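Local coordinates for adhesion and penetration protein autotransporter (Haemophilus influenzae, PDB 3SYJ) that promotes bacterial adherence, invasion and aggregation as a self-associating autotransporter adhesin whose secreted passenger domain also carries a probable serine protease, at residues A[777-789]-A[799-811]. Residues are numbered along the deposited sequence; the frame is centred on the assembly and turned at random.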
ATOM      1  N   LYS A 777      13.211 -22.056   5.423  1.00 35.43           N
ATOM      2  CA  LYS A 777      13.924 -23.318   5.259  1.00 37.88           C
ATOM      3  C   LYS A 777      13.585 -23.967   3.933  1.00 34.94           C
ATOM      4  O   LYS A 777      12.427 -23.989   3.531  1.00 32.96           O
ATOM      5  CB  LYS A 777      13.571 -24.289   6.387  1.00 35.53           C
ATOM      6  CG  LYS A 777      13.498 -23.659   7.759  1.00 39.18           C
ATOM      7  CD  LYS A 777      13.167 -24.693   8.826  1.00 44.83           C
ATOM      8  CE  LYS A 777      12.995 -24.030  10.190  1.00 52.68           C
ATOM      9  NZ  LYS A 777      12.878 -25.022  11.297  1.00 54.57           N
ATOM     10  N   ASN A 778      14.600 -24.501   3.263  1.00 35.38           N
ATOM     11  CA  ASN A 778      14.388 -25.304   2.068  1.00 33.30           C
ATOM     12  C   ASN A 778      13.442 -24.634   1.087  1.00 31.88           C
ATOM     13  O   ASN A 778      12.642 -25.302   0.434  1.00 33.03           O
ATOM     14  CB  ASN A 778      13.841 -26.677   2.451  1.00 33.28           C
ATOM     15  CG  ASN A 778      14.669 -27.350   3.524  1.00 41.74           C
ATOM     16  OD1 ASN A 778      14.324 -27.314   4.706  1.00 46.53           O
ATOM     17  ND2 ASN A 778      15.779 -27.951   3.123  1.00 44.38           N
ATOM     18  N   SER A 779      13.535 -23.315   0.985  1.00 29.42           N
ATOM     19  CA  SER A 779      12.643 -22.564   0.118  1.00 30.80           C
ATOM     20  C   SER A 779      13.400 -21.520  -0.675  1.00 33.41           C
ATOM     21  O   SER A 779      14.525 -21.157  -0.337  1.00 32.46           O
ATOM     22  CB  SER A 779      11.567 -21.857   0.943  1.00 31.72           C
ATOM     23  OG  SER A 779      10.893 -22.758   1.803  1.00 36.37           O
ATOM     24  N   HIS A 780      12.771 -21.042  -1.740  1.00 35.69           N
ATOM     25  CA  HIS A 780      13.249 -19.856  -2.424  1.00 39.11           C
ATOM     26  C   HIS A 780      12.242 -18.736  -2.203  1.00 36.43           C
ATOM     27  O   HIS A 780      11.030 -18.956  -2.253  1.00 32.76           O
ATOM     28  CB  HIS A 780      13.459 -20.093  -3.922  1.00 36.64           C
ATOM     29  CG  HIS A 780      13.714 -18.830  -4.687  1.00 45.00           C
ATOM     30  ND1 HIS A 780      14.960 -18.243  -4.762  1.00 45.63           N
ATOM     31  CD2 HIS A 780      12.875 -18.019  -5.376  1.00 41.37           C
ATOM     32  CE1 HIS A 780      14.883 -17.137  -5.481  1.00 42.27           C
ATOM     33  NE2 HIS A 780      13.628 -16.979  -5.867  1.00 44.54           N
ATOM     34  N   PHE A 781      12.758 -17.538  -1.955  1.00 33.77           N
ATOM     35  CA  PHE A 781      11.934 -16.383  -1.648  1.00 29.25           C
ATOM     36  C   PHE A 781      12.492 -15.173  -2.386  1.00 34.87           C
ATOM     37  O   PHE A 781      13.712 -14.993  -2.462  1.00 33.25           O
ATOM     38  CB  PHE A 781      11.942 -16.146  -0.144  1.00 31.49           C
ATOM     39  CG  PHE A 781      11.121 -14.974   0.297  1.00 32.27           C
ATOM     40  CD1 PHE A 781       9.739 -14.997   0.189  1.00 27.97           C
ATOM     41  CD2 PHE A 781      11.732 -13.860   0.853  1.00 27.96           C
ATOM     42  CE1 PHE A 781       8.983 -13.925   0.610  1.00 28.51           C
ATOM     43  CE2 PHE A 781      10.983 -12.781   1.275  1.00 28.28           C
ATOM     44  CZ  PHE A 781       9.605 -12.811   1.157  1.00 29.57           C
ATOM     45  N   SER A 782      11.600 -14.352  -2.934  1.00 34.75           N
ATOM     46  CA  SER A 782      12.006 -13.245  -3.793  1.00 34.36           C
ATOM     47  C   SER A 782      11.303 -11.942  -3.438  1.00 31.85           C
ATOM     48  O   SER A 782      11.115 -11.082  -4.297  1.00 35.46           O
ATOM     49  CB  SER A 782      11.726 -13.582  -5.256  1.00 36.67           C
ATOM     50  OG  SER A 782      10.329 -13.692  -5.478  1.00 34.80           O
ATOM     51  N   HIS A 783      10.918 -11.795  -2.174  1.00 32.87           N
ATOM     52  CA  HIS A 783      10.249 -10.574  -1.733  1.00 35.19           C
ATOM     53  C   HIS A 783      10.973  -9.884  -0.574  1.00 32.00           C
ATOM     54  O   HIS A 783      12.102 -10.234  -0.237  1.00 35.88           O
ATOM     55  CB  HIS A 783       8.775 -10.846  -1.407  1.00 33.48           C
ATOM     56  CG  HIS A 783       7.967 -11.257  -2.599  1.00 33.69           C
ATOM     57  ND1 HIS A 783       7.191 -10.371  -3.315  1.00 37.61           N
ATOM     58  CD2 HIS A 783       7.833 -12.455  -3.215  1.00 32.89           C
ATOM     59  CE1 HIS A 783       6.606 -11.006  -4.315  1.00 31.80           C
ATOM     60  NE2 HIS A 783       6.982 -12.272  -4.277  1.00 34.54           N
ATOM     61  N   GLN A 784      10.318  -8.892   0.017  1.00 36.44           N
ATOM     62  CA  GLN A 784      10.963  -8.025   1.000  1.00 41.87           C
ATOM     63  C   GLN A 784      10.906  -8.598   2.415  1.00 40.22           C
ATOM     64  O   GLN A 784       9.890  -9.159   2.823  1.00 39.90           O
ATOM     65  CB  GLN A 784      10.336  -6.618   0.962  1.00 36.87           C
ATOM     66  CG  GLN A 784      10.622  -5.836  -0.330  1.00 52.07           C
ATOM     67  CD  GLN A 784       9.783  -4.559  -0.485  1.00 62.14           C
ATOM     68  OE1 GLN A 784       9.367  -3.943   0.500  1.00 57.57           O
ATOM     69  NE2 GLN A 784       9.537  -4.163  -1.735  1.00 54.32           N
ATOM     70  N   ILE A 785      12.006  -8.471   3.154  1.00 40.68           N
ATOM     71  CA  ILE A 785      11.987  -8.751   4.590  1.00 38.46           C
ATOM     72  C   ILE A 785      12.497  -7.553   5.389  1.00 39.41           C
ATOM     73  O   ILE A 785      13.594  -7.055   5.146  1.00 41.69           O
ATOM     74  CB  ILE A 785      12.820  -9.985   4.976  1.00 34.79           C
ATOM     75  CG1 ILE A 785      12.433 -11.189   4.124  1.00 36.36           C
ATOM     76  CG2 ILE A 785      12.621 -10.306   6.448  1.00 31.88           C
ATOM     77  CD1 ILE A 785      13.199 -12.439   4.476  1.00 34.02           C
ATOM     78  N   GLN A 786      11.695  -7.100   6.344  1.00 36.89           N
ATOM     79  CA  GLN A 786      12.047  -5.957   7.177  1.00 41.97           C
ATOM     80  C   GLN A 786      12.036  -6.364   8.645  1.00 41.85           C
ATOM     81  O   GLN A 786      11.017  -6.814   9.168  1.00 44.73           O
ATOM     82  CB  GLN A 786      11.065  -4.805   6.933  1.00 44.75           C
ATOM     83  CG  GLN A 786      10.876  -3.855   8.112  1.00 47.91           C
ATOM     84  CD  GLN A 786      12.015  -2.866   8.264  1.00 53.27           C
ATOM     85  OE1 GLN A 786      12.586  -2.398   7.275  1.00 55.09           O
ATOM     86  NE2 GLN A 786      12.351  -2.538   9.511  1.00 52.15           N
ATOM     87  N   GLY A 787      13.176  -6.214   9.309  1.00 40.74           N
ATOM     88  CA  GLY A 787      13.279  -6.572  10.710  1.00 42.34           C
ATOM     89  C   GLY A 787      14.064  -5.547  11.502  1.00 43.95           C
ATOM     90  O   GLY A 787      15.165  -5.166  11.117  1.00 45.07           O
ATOM     91  N   ASP A 788      13.500  -5.093  12.614  1.00 48.04           N
ATOM     92  CA  ASP A 788      14.207  -4.133  13.448  1.00 48.18           C
ATOM     93  C   ASP A 788      14.540  -4.676  14.829  1.00 47.60           C
ATOM     94  O   ASP A 788      14.414  -5.873  15.091  1.00 45.87           O
ATOM     95  CB  ASP A 788      13.468  -2.792  13.527  1.00 49.07           C
ATOM     96  CG  ASP A 788      12.003  -2.947  13.879  1.00 59.80           C
ATOM     97  OD1 ASP A 788      11.711  -3.403  15.010  1.00 60.11           O
ATOM     98  OD2 ASP A 788      11.148  -2.593  13.030  1.00 58.70           O
ATOM     99  N   LYS A 789      14.960  -3.770  15.702  1.00 47.59           N
ATOM    100  CA  LYS A 789      15.634  -4.112  16.947  1.00 47.50           C
ATOM    101  C   LYS A 789      15.028  -5.292  17.693  1.00 38.85           C
ATOM    102  O   LYS A 789      13.852  -5.277  18.047  1.00 41.62           O
ATOM    103  CB  LYS A 789      15.717  -2.877  17.851  1.00 63.38           C
ATOM    104  CG  LYS A 789      16.423  -1.692  17.195  1.00 60.39           C
ATOM    105  CD  LYS A 789      16.486  -0.482  18.116  1.00 70.95           C
ATOM    106  CE  LYS A 789      17.474   0.547  17.593  1.00 78.44           C
ATOM    107  NZ  LYS A 789      17.228   0.852  16.156  1.00 81.45           N
ATOM    108  N   THR A 799      17.364 -19.971  -0.515  1.00 31.24           N
ATOM    109  CA  THR A 799      17.870 -18.868  -1.310  1.00 31.51           C
ATOM    110  C   THR A 799      16.895 -17.700  -1.199  1.00 33.93           C
ATOM    111  O   THR A 799      15.676 -17.894  -1.162  1.00 33.25           O
ATOM    112  CB  THR A 799      18.057 -19.258  -2.789  1.00 35.92           C
ATOM    113  OG1 THR A 799      16.797 -19.648  -3.351  1.00 37.63           O
ATOM    114  CG2 THR A 799      19.046 -20.405  -2.917  1.00 32.77           C
ATOM    115  N   TRP A 800      17.440 -16.492  -1.133  1.00 32.69           N
ATOM    116  CA  TRP A 800      16.624 -15.288  -1.065  1.00 32.94           C
ATOM    117  C   TRP A 800      17.128 -14.245  -2.054  1.00 32.63           C
ATOM    118  O   TRP A 800      18.288 -13.834  -1.996  1.00 35.28           O
ATOM    119  CB  TRP A 800      16.648 -14.721   0.355  1.00 30.06           C
ATOM    120  CG  TRP A 800      15.933 -13.422   0.505  1.00 30.09           C
ATOM    121  CD1 TRP A 800      14.869 -12.982  -0.225  1.00 31.44           C
ATOM    122  CD2 TRP A 800      16.214 -12.397   1.462  1.00 31.96           C
ATOM    123  NE1 TRP A 800      14.476 -11.741   0.210  1.00 30.85           N
ATOM    124  CE2 TRP A 800      15.284 -11.359   1.248  1.00 34.52           C
ATOM    125  CE3 TRP A 800      17.162 -12.253   2.482  1.00 33.26           C
ATOM    126  CZ2 TRP A 800      15.275 -10.191   2.016  1.00 34.74           C
ATOM    127  CZ3 TRP A 800      17.152 -11.093   3.241  1.00 34.17           C
ATOM    128  CH2 TRP A 800      16.215 -10.079   3.004  1.00 29.82           C
ATOM    129  N   THR A 801      16.258 -13.832  -2.969  1.00 30.96           N
ATOM    130  CA  THR A 801      16.593 -12.766  -3.912  1.00 36.82           C
ATOM    131  C   THR A 801      15.938 -11.449  -3.500  1.00 37.63           C
ATOM    132  O   THR A 801      14.745 -11.231  -3.725  1.00 37.83           O
ATOM    133  CB  THR A 801      16.192 -13.121  -5.355  1.00 36.30           C
ATOM    134  OG1 THR A 801      17.005 -14.202  -5.818  1.00 38.32           O
ATOM    135  CG2 THR A 801      16.390 -11.925  -6.275  1.00 34.63           C
ATOM    136  N   MET A 802      16.736 -10.580  -2.892  1.00 35.69           N
ATOM    137  CA  MET A 802      16.281  -9.285  -2.407  1.00 33.14           C
ATOM    138  C   MET A 802      15.752  -8.439  -3.559  1.00 37.73           C
ATOM    139  O   MET A 802      16.361  -8.395  -4.626  1.00 36.11           O
ATOM    140  CB  MET A 802      17.448  -8.569  -1.738  1.00 37.67           C
ATOM    141  CG  MET A 802      17.080  -7.711  -0.555  1.00 43.25           C
ATOM    142  SD  MET A 802      18.582  -7.103   0.227  1.00 47.02           S
ATOM    143  CE  MET A 802      19.501  -8.626   0.347  1.00 41.40           C
ATOM    144  N   PRO A 803      14.611  -7.762  -3.348  1.00 38.81           N
ATOM    145  CA  PRO A 803      13.983  -6.939  -4.388  1.00 39.63           C
ATOM    146  C   PRO A 803      14.430  -5.477  -4.337  1.00 38.86           C
ATOM    147  O   PRO A 803      14.353  -4.778  -5.349  1.00 36.91           O
ATOM    148  CB  PRO A 803      12.486  -7.023  -4.044  1.00 38.43           C
ATOM    149  CG  PRO A 803      12.394  -7.833  -2.745  1.00 41.40           C
ATOM    150  CD  PRO A 803      13.761  -7.852  -2.152  1.00 35.16           C
ATOM    151  N   SER A 804      14.881  -5.033  -3.165  1.00 39.59           N
ATOM    152  CA  SER A 804      15.261  -3.642  -2.937  1.00 37.02           C
ATOM    153  C   SER A 804      16.045  -3.492  -1.631  1.00 36.34           C
ATOM    154  O   SER A 804      16.242  -4.465  -0.906  1.00 40.85           O
ATOM    155  CB  SER A 804      14.010  -2.762  -2.892  1.00 35.42           C
ATOM    156  OG  SER A 804      13.181  -3.116  -1.795  1.00 44.67           O
ATOM    157  N   ASP A 805      16.493  -2.275  -1.338  1.00 36.00           N
ATOM    158  CA  ASP A 805      17.171  -1.994  -0.075  1.00 42.64           C
ATOM    159  C   ASP A 805      16.393  -2.608   1.084  1.00 41.34           C
ATOM    160  O   ASP A 805      15.164  -2.539   1.125  1.00 42.57           O
ATOM    161  CB  ASP A 805      17.321  -0.485   0.148  1.00 41.11           C
ATOM    162  CG  ASP A 805      18.505   0.102  -0.594  1.00 44.75           C
ATOM    163  OD1 ASP A 805      19.073  -0.593  -1.463  1.00 41.43           O
ATOM    164  OD2 ASP A 805      18.869   1.261  -0.301  1.00 46.66           O
ATOM    165  N   THR A 806      17.116  -3.199   2.027  1.00 39.16           N
ATOM    166  CA  THR A 806      16.493  -3.954   3.108  1.00 40.44           C
ATOM    167  C   THR A 806      17.245  -3.787   4.416  1.00 38.44           C
ATOM    168  O   THR A 806      18.474  -3.729   4.429  1.00 35.87           O
ATOM    169  CB  THR A 806      16.449  -5.463   2.777  1.00 41.58           C
ATOM    170  OG1 THR A 806      15.240  -5.768   2.075  1.00 50.09           O
ATOM    171  CG2 THR A 806      16.510  -6.298   4.048  1.00 39.41           C
ATOM    172  N   THR A 807      16.505  -3.727   5.515  1.00 36.95           N
ATOM    173  CA  THR A 807      17.121  -3.674   6.833  1.00 39.22           C
ATOM    174  C   THR A 807      16.669  -4.824   7.723  1.00 38.68           C
ATOM    175  O   THR A 807      15.482  -5.143   7.803  1.00 40.46           O
ATOM    176  CB  THR A 807      16.834  -2.339   7.532  1.00 39.43           C
ATOM    177  OG1 THR A 807      17.309  -1.270   6.708  1.00 42.93           O
ATOM    178  CG2 THR A 807      17.528  -2.281   8.885  1.00 38.41           C
ATOM    179  N   LEU A 808      17.618  -5.432   8.371  1.00 37.73           N
ATOM    180  CA  LEU A 808      17.346  -6.473   9.322  1.00 39.86           C
ATOM    181  C   LEU A 808      18.148  -6.215  10.569  1.00 40.08           C
ATOM    182  O   LEU A 808      19.049  -5.431  10.584  1.00 42.59           O
ATOM    183  CB  LEU A 808      17.718  -7.837   8.755  1.00 34.75           C
ATOM    184  CG  LEU A 808      17.168  -8.272   7.425  1.00 33.16           C
ATOM    185  CD1 LEU A 808      17.808  -9.502   6.984  1.00 33.99           C
ATOM    186  CD2 LEU A 808      15.691  -8.433   7.463  1.00 37.35           C
ATOM    187  N   GLN A 809      17.792  -6.889  11.627  1.00 40.33           N
ATOM    188  CA  GLN A 809      18.524  -6.795  12.843  1.00 39.43           C
ATOM    189  C   GLN A 809      19.575  -7.860  13.020  1.00 41.44           C
ATOM    190  O   GLN A 809      20.732  -7.634  12.784  1.00 42.57           O
ATOM    191  CB  GLN A 809      17.560  -6.926  13.996  1.00 41.10           C
ATOM    192  CG  GLN A 809      18.064  -6.497  15.318  1.00 42.81           C
ATOM    193  CD  GLN A 809      18.717  -5.174  15.308  1.00 43.09           C
ATOM    194  OE1 GLN A 809      18.317  -4.264  14.622  1.00 44.23           O
ATOM    195  NE2 GLN A 809      19.712  -5.050  16.093  1.00 42.13           N
ATOM    196  N   ASN A 810      19.157  -9.035  13.419  1.00 38.87           N
ATOM    197  CA  ASN A 810      19.977 -10.215  13.383  1.00 39.11           C
ATOM    198  C   ASN A 810      19.591 -11.087  12.210  1.00 43.31           C
ATOM    199  O   ASN A 810      18.461 -11.120  11.817  1.00 41.27           O
ATOM    200  CB  ASN A 810      19.887 -10.971  14.699  1.00 38.56           C
ATOM    201  CG  ASN A 810      20.134 -10.080  15.900  1.00 45.49           C
ATOM    202  OD1 ASN A 810      21.189  -9.511  16.072  1.00 41.79           O
ATOM    203  ND2 ASN A 810      19.151  -9.978  16.734  1.00 48.07           N
ATOM    204  N   LEU A 811      20.574 -11.755  11.647  1.00 39.56           N
ATOM    205  CA  LEU A 811      20.396 -12.599  10.508  1.00 37.02           C
ATOM    206  C   LEU A 811      21.315 -13.778  10.649  1.00 36.22           C
ATOM    207  O   LEU A 811      22.458 -13.621  10.927  1.00 39.83           O
ATOM    208  CB  LEU A 811      20.740 -11.824   9.242  1.00 37.12           C
ATOM    209  CG  LEU A 811      20.944 -12.558   7.930  1.00 32.52           C
ATOM    210  CD1 LEU A 811      19.730 -13.196   7.504  1.00 32.34           C
ATOM    211  CD2 LEU A 811      21.459 -11.638   6.856  1.00 29.95           C
TER
HETATM  212  O   HOH W   1      13.336 -10.214  -6.060  1.00 36.97           O
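The indole of W800 reaches across to the preceding coil, where NE1 donates a hydrogen bond to H783 O (2.8 Å), the carbonyl oxygen lying close to the ring plane. A trans first torsion (chi1 175°) sets the indole beside the ring of F781, the two planes oblique to each other. I785 CD1 sits over the six-membered ring of W800, 3.9 Å from its centroid, in a CH-pi contact. The strands that carry the two aromatic rings, 780-781 and 799-801, pair in parallel: S779 O accepts from T799 N, F781 N donates to T799 O, and F781 O accepts from T801 N, 2.8 Å away. Such rung-on-rung pairing, with W800 and F781 turned inward, is that of the right-handed beta-helix of autotransporter passenger domains; L795 and I818 pack on W800 within the same core. On the outer face H780 ND1 and T799 OG1 share a hydrogen bond of 2.7 Å, the hydroxyl approaching at the edge of the imidazole. Where the strands part, one water bridges the coils, donating to S782 O and to T801 O at 2.9 Å, while Q784 N is held by N765 OD1 of the coil before. Strands 785-787 and 806-808 diverge by 41°, and a single, nearly straight backbone bond joins them, G787 N to T807 O. Q809 N lies 3.2 Å from G787 O but is too badly angled to bond. On the buried side L808 CD2 meets I785 CG2 at 3.7 Å, and both side chains touch V793.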